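Local coordinates for flagellar regulatory protein C (PDB 4QHS) that probably couples ATP hydrolysis in a heptameric AAA+ ring to sigma-54-dependent transcription activation of flagellar genes in Vibrio cholerae, at residues 80-85 and 119-124; 84-89 and 111-116. All blocks are in the same frame, centred on the assembly; numbering follows the deposited sequence.

Contact 1: residues 80-85 and 119-124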
loop_
_atom_site.group_PDB
_atom_site.type_symbol
_atom_site.label_atom_id
_atom_site.label_comp_id
_atom_site.label_asym_id
_atom_site.label_seq_id
_atom_site.Cartn_x
_atom_site.Cartn_y
_atom_site.Cartn_z
ATOM N N ASN A 80 21.305 -1.032 8.559
ATOM C CA ASN A 80 21.039 -2.481 8.579
ATOM C C ASN A 80 22.215 -3.422 8.268
ATOM O O ASN A 80 22.011 -4.523 7.760
ATOM C CB ASN A 80 19.910 -2.818 7.603
ATOM C CG ASN A 80 19.013 -3.918 8.123
ATOM O OD1 ASN A 80 18.676 -3.941 9.311
ATOM N ND2 ASN A 80 18.635 -4.848 7.247
ATOM N N MET A 81 23.434 -3.015 8.607
ATOM C CA MET A 81 24.616 -3.764 8.194
ATOM C C MET A 81 25.013 -4.848 9.164
ATOM O O MET A 81 26.031 -5.508 8.951
ATOM C CB MET A 81 25.792 -2.816 7.991
ATOM C CG MET A 81 25.640 -1.970 6.746
ATOM S SD MET A 81 25.825 -3.018 5.276
ATOM C CE MET A 81 27.567 -3.457 5.419
ATOM N N LEU A 82 24.209 -5.043 10.211
ATOM C CA LEU A 82 24.572 -5.965 11.295
ATOM C C LEU A 82 24.872 -7.364 10.780
ATOM O O LEU A 82 25.901 -7.935 11.103
ATOM C CB LEU A 82 23.460 -6.048 12.340
ATOM C CG LEU A 82 23.613 -7.138 13.418
ATOM C CD1 LEU A 82 24.942 -6.986 14.182
ATOM C CD2 LEU A 82 22.430 -7.104 14.409
ATOM N N GLU A 83 23.955 -7.904 9.982
ATOM C CA GLU A 83 24.110 -9.238 9.419
ATOM C C GLU A 83 25.338 -9.311 8.509
ATOM O O GLU A 83 26.108 -10.278 8.570
ATOM C CB GLU A 83 22.847 -9.641 8.659
ATOM C CG GLU A 83 22.931 -10.967 7.959
ATOM C CD GLU A 83 21.563 -11.443 7.502
ATOM O OE1 GLU A 83 20.588 -11.297 8.274
ATOM O OE2 GLU A 83 21.454 -11.958 6.378
ATOM N N ALA A 84 25.548 -8.286 7.691
ATOM C CA ALA A 84 26.722 -8.286 6.815
ATOM C C ALA A 84 28.025 -8.220 7.624
ATOM O O ALA A 84 29.018 -8.878 7.291
ATOM C CB ALA A 84 26.658 -7.145 5.837
ATOM N N THR A 85 28.023 -7.425 8.685
ATOM C CA THR A 85 29.214 -7.281 9.507
ATOM C C THR A 85 29.526 -8.586 10.236
ATOM O O THR A 85 30.664 -9.037 10.257
ATOM C CB THR A 85 29.050 -6.167 10.521
ATOM O OG1 THR A 85 27.878 -6.429 11.291
ATOM C CG2 THR A 85 28.845 -4.868 9.811
ATOM N N SER A 119 19.812 -8.949 22.085
ATOM C CA SER A 119 18.384 -9.027 21.973
ATOM C C SER A 119 17.856 -8.235 20.802
ATOM O O SER A 119 16.698 -8.217 20.574
ATOM C CB SER A 119 17.727 -8.569 23.260
ATOM O OG SER A 119 17.910 -7.206 23.458
ATOM N N GLU A 120 18.723 -7.587 20.054
ATOM C CA GLU A 120 18.263 -6.719 18.980
ATOM C C GLU A 120 18.384 -7.396 17.623
ATOM O O GLU A 120 18.042 -6.819 16.597
ATOM C CB GLU A 120 19.029 -5.394 19.003
ATOM C CG GLU A 120 18.839 -4.603 20.303
ATOM C CD GLU A 120 17.382 -4.570 20.795
ATOM O OE1 GLU A 120 16.458 -4.402 19.969
ATOM O OE2 GLU A 120 17.158 -4.710 22.019
ATOM N N MET A 121 18.859 -8.631 17.622
ATOM C CA MET A 121 18.820 -9.426 16.407
ATOM C C MET A 121 17.401 -9.817 16.047
ATOM O O MET A 121 16.679 -10.365 16.880
ATOM C CB MET A 121 19.615 -10.700 16.553
ATOM C CG MET A 121 21.050 -10.512 16.769
ATOM S SD MET A 121 21.775 -12.146 16.710
ATOM C CE MET A 121 23.494 -11.661 16.771
ATOM N N ASP A 122 17.019 -9.603 14.795
ATOM C CA ASP A 122 15.753 -10.159 14.326
ATOM C C ASP A 122 15.833 -11.684 14.300
ATOM O O ASP A 122 16.925 -12.282 14.376
ATOM C CB ASP A 122 15.357 -9.603 12.947
ATOM C CG ASP A 122 16.298 -10.034 11.818
ATOM O OD1 ASP A 122 16.611 -11.239 11.670
ATOM O OD2 ASP A 122 16.701 -9.141 11.045
ATOM N N LEU A 123 14.664 -12.292 14.180
ATOM C CA LEU A 123 14.495 -13.734 14.253
ATOM C C LEU A 123 15.277 -14.496 13.167
ATOM O O LEU A 123 15.876 -15.530 13.439
ATOM C CB LEU A 123 12.998 -14.057 14.170
ATOM C CG LEU A 123 12.203 -13.717 15.440
ATOM C CD1 LEU A 123 10.692 -13.987 15.258
ATOM C CD2 LEU A 123 12.742 -14.491 16.618
ATOM N N ASN A 124 15.286 -13.973 11.944
ATOM C CA ASN A 124 16.077 -14.571 10.881
ATOM C C ASN A 124 17.560 -14.629 11.249
ATOM O O ASN A 124 18.235 -15.651 11.074
ATOM C CB ASN A 124 15.902 -13.791 9.590
ATOM C CG ASN A 124 16.569 -14.474 8.417
ATOM O OD1 ASN A 124 16.136 -15.540 7.988
ATOM N ND2 ASN A 124 17.630 -13.866 7.892
#
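L82 and M121 are the nearest CA pair across the two segments, 8.4 Å apart. Segment 80-85 enters helix 82-87, and T85 N bonds to M81 O in its first turn. Segment 119-124 leaves a 3-10 turn and starts helix 123-135. D122 is the N-cap of that helix, and its OD1 accepts a hydrogen bond from L125 N. No hydrogen bond joins the two segments; side chains make the contact at two points.

The first is apolar. With CG anti to its backbone N (chi1 171°), L82 carries CD2 out to M121 CG, 4.4 Å away. M121 runs on extended beyond CG. L82 also packs on L125 and on I72 of strand 69-73, while M121 packs on L129.

The second is polar and loose. The extended E83 side chain crosses N124 at about a right angle. E83 OE1 lies 3.9 Å from N124 ND2, too far for a bond, and the carboxylate and amide planes are 36° apart. E83 OE2 has a long, weak ion pair with K128. This lysine may partly offset the nearness of like charges, since E83 OE1 is 5.2 Å from D122 OD1. N124 is held mainly from outside: its OD1 accepts a hydrogen bond from D79 N of a neighbouring subunit, and its side chain packs on P78 of that subunit.

The contact thus joins the starts of two helices in the AAA+ core of a sigma-54 activator, at an interface of the heptameric ring.

Contact 2: residues 84-89 and 111-116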
loop_
_atom_site.group_PDB
_atom_site.type_symbol
_atom_site.label_atom_id
_atom_site.label_comp_id
_atom_site.label_asym_id
_atom_site.label_seq_id
_atom_site.Cartn_x
_atom_site.Cartn_y
_atom_site.Cartn_z
ATOM N N ALA A 84 25.548 -8.286 7.691
ATOM C CA ALA A 84 26.722 -8.286 6.815
ATOM C C ALA A 84 28.025 -8.220 7.624
ATOM O O ALA A 84 29.018 -8.878 7.291
ATOM C CB ALA A 84 26.658 -7.145 5.837
ATOM N N THR A 85 28.023 -7.425 8.685
ATOM C CA THR A 85 29.214 -7.281 9.507
ATOM C C THR A 85 29.526 -8.586 10.236
ATOM O O THR A 85 30.664 -9.037 10.257
ATOM C CB THR A 85 29.050 -6.167 10.521
ATOM O OG1 THR A 85 27.878 -6.429 11.291
ATOM C CG2 THR A 85 28.845 -4.868 9.811
ATOM N N LEU A 86 28.501 -9.210 10.797
ATOM C CA LEU A 86 28.675 -10.472 11.522
ATOM C C LEU A 86 29.200 -11.617 10.653
ATOM O O LEU A 86 30.165 -12.301 11.023
ATOM C CB LEU A 86 27.349 -10.897 12.163
ATOM C CG LEU A 86 27.215 -10.527 13.638
ATOM C CD1 LEU A 86 25.838 -10.922 14.173
ATOM C CD2 LEU A 86 28.339 -11.158 14.479
ATOM N N PHE A 87 28.562 -11.818 9.499
ATOM C CA PHE A 87 28.834 -12.977 8.655
ATOM C C PHE A 87 29.770 -12.683 7.498
ATOM O O PHE A 87 30.353 -13.599 6.918
ATOM C CB PHE A 87 27.515 -13.543 8.124
ATOM C CG PHE A 87 26.639 -14.074 9.203
ATOM C CD1 PHE A 87 26.864 -15.326 9.739
ATOM C CD2 PHE A 87 25.615 -13.308 9.718
ATOM C CE1 PHE A 87 26.067 -15.814 10.762
ATOM C CE2 PHE A 87 24.814 -13.796 10.737
ATOM C CZ PHE A 87 25.042 -15.046 11.258
ATOM N N GLY A 88 29.924 -11.409 7.160
ATOM C CA GLY A 88 30.739 -11.044 6.023
ATOM C C GLY A 88 29.937 -11.337 4.771
ATOM O O GLY A 88 28.829 -11.862 4.849
ATOM N N TYR A 89 30.504 -11.023 3.613
ATOM C CA TYR A 89 29.779 -11.153 2.366
ATOM C C TYR A 89 30.726 -11.229 1.185
ATOM O O TYR A 89 31.909 -10.889 1.280
ATOM C CB TYR A 89 28.810 -9.981 2.181
ATOM C CG TYR A 89 29.441 -8.616 2.394
ATOM C CD1 TYR A 89 29.516 -8.057 3.670
ATOM C CD2 TYR A 89 29.970 -7.893 1.327
ATOM C CE1 TYR A 89 30.093 -6.812 3.876
ATOM C CE2 TYR A 89 30.554 -6.647 1.524
ATOM C CZ TYR A 89 30.608 -6.110 2.802
ATOM O OH TYR A 89 31.171 -4.872 3.010
ATOM N N GLY A 111 40.013 -16.961 18.934
ATOM C CA GLY A 111 39.828 -16.071 20.071
ATOM C C GLY A 111 38.421 -16.001 20.654
ATOM O O GLY A 111 37.803 -17.026 20.944
ATOM N N THR A 112 37.924 -14.779 20.835
ATOM C CA THR A 112 36.633 -14.545 21.488
ATOM C C THR A 112 35.841 -13.469 20.783
ATOM O O THR A 112 36.401 -12.455 20.338
ATOM C CB THR A 112 36.816 -14.125 22.968
ATOM O OG1 THR A 112 37.454 -15.182 23.675
ATOM C CG2 THR A 112 35.487 -13.839 23.622
ATOM N N ILE A 113 34.552 -13.667 20.631
ATOM C CA ILE A 113 33.697 -12.630 20.108
ATOM C C ILE A 113 32.679 -12.220 21.147
ATOM O O ILE A 113 32.153 -13.036 21.842
ATOM C CB ILE A 113 33.034 -13.023 18.786
ATOM C CG1 ILE A 113 32.323 -11.829 18.170
ATOM C CG2 ILE A 113 32.057 -14.085 18.985
ATOM C CD1 ILE A 113 32.030 -11.973 16.730
ATOM N N LEU A 114 32.459 -10.928 21.259
ATOM C CA LEU A 114 31.470 -10.372 22.129
ATOM C C LEU A 114 30.315 -9.834 21.329
ATOM O O LEU A 114 30.473 -8.963 20.535
ATOM C CB LEU A 114 32.058 -9.263 22.971
ATOM C CG LEU A 114 31.067 -8.336 23.648
ATOM C CD1 LEU A 114 30.158 -9.082 24.541
ATOM C CD2 LEU A 114 31.802 -7.344 24.418
ATOM N N LEU A 115 29.141 -10.378 21.553
ATOM C CA LEU A 115 27.969 -9.899 20.887
ATOM C C LEU A 115 27.153 -9.070 21.837
ATOM O O LEU A 115 26.351 -9.577 22.558
ATOM C CB LEU A 115 27.152 -11.050 20.365
ATOM C CG LEU A 115 27.899 -12.043 19.522
ATOM C CD1 LEU A 115 27.067 -13.223 19.419
ATOM C CD2 LEU A 115 28.161 -11.494 18.185
ATOM N N ASP A 116 27.395 -7.777 21.820
ATOM C CA ASP A 116 26.814 -6.846 22.736
ATOM C C ASP A 116 25.406 -6.540 22.324
ATOM O O ASP A 116 25.139 -6.324 21.185
ATOM C CB ASP A 116 27.626 -5.578 22.715
ATOM C CG ASP A 116 27.962 -5.082 24.060
ATOM O OD1 ASP A 116 27.221 -5.316 25.003
ATOM O OD2 ASP A 116 28.976 -4.409 24.174
#
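L86 meets I113 and L115 in a buried, wholly apolar contact. One methyl does the touching from the helix side. L86 CD2 lies 3.7 Å from L115 CD2 and 4.4 Å from I113 CD1. I113 and L115 are two residues apart on the strand. The CB of I113 already points toward the helix. L115 reaches it only with the end of its side chain, where chi1 -52° swings CG beside the backbone N. The side chains of L115 and L86 cross obliquely.

Backbone bonds act within or around the segments, and none crosses between them. G88 N bonds to A84 O at 2.7 Å in the last turn of the helix. G88 then leaves the helix with positive phi (77°), and the chain turns into the weakly bonded strand 88-89. There Y89 pairs with C101.

One aromatic contact lies at the end of segment 84-89. Y89 makes a T-shaped (edge-to-face) stack with F94, the phenylalanine of the GAFTGA motif of sigma-54 activators.

Strand 112-116 carries the hydrophobic run and the aspartate, D116, of the Walker B motif. It lies between strands 69-73 and 152-157 in the parallel sheet. L115 also packs on I72, and I113 on V153. Helix 82-87 rests against this strand through L86, while F87 packs on helix 123-135.

Following the chain, helix 82-87 comes first and serves both contacts, which share A84 and T85. The chain then runs through strands 88-89 and 101-102 and helix 104-107 before entering strand 112-116. There contact 2 closes a loop of 21 intervening residues. A few residues later, at 119-124, contact 1 closes a longer loop of 33. The pair L86-L115 lies within the span from L82 to M121, so the two closures nest and do not cross. They also meet directly, with M121 CE 3.6 Å from L86 CD1. Together they tie helix 82-87 to the central parallel sheet and to the start of helix 123-135.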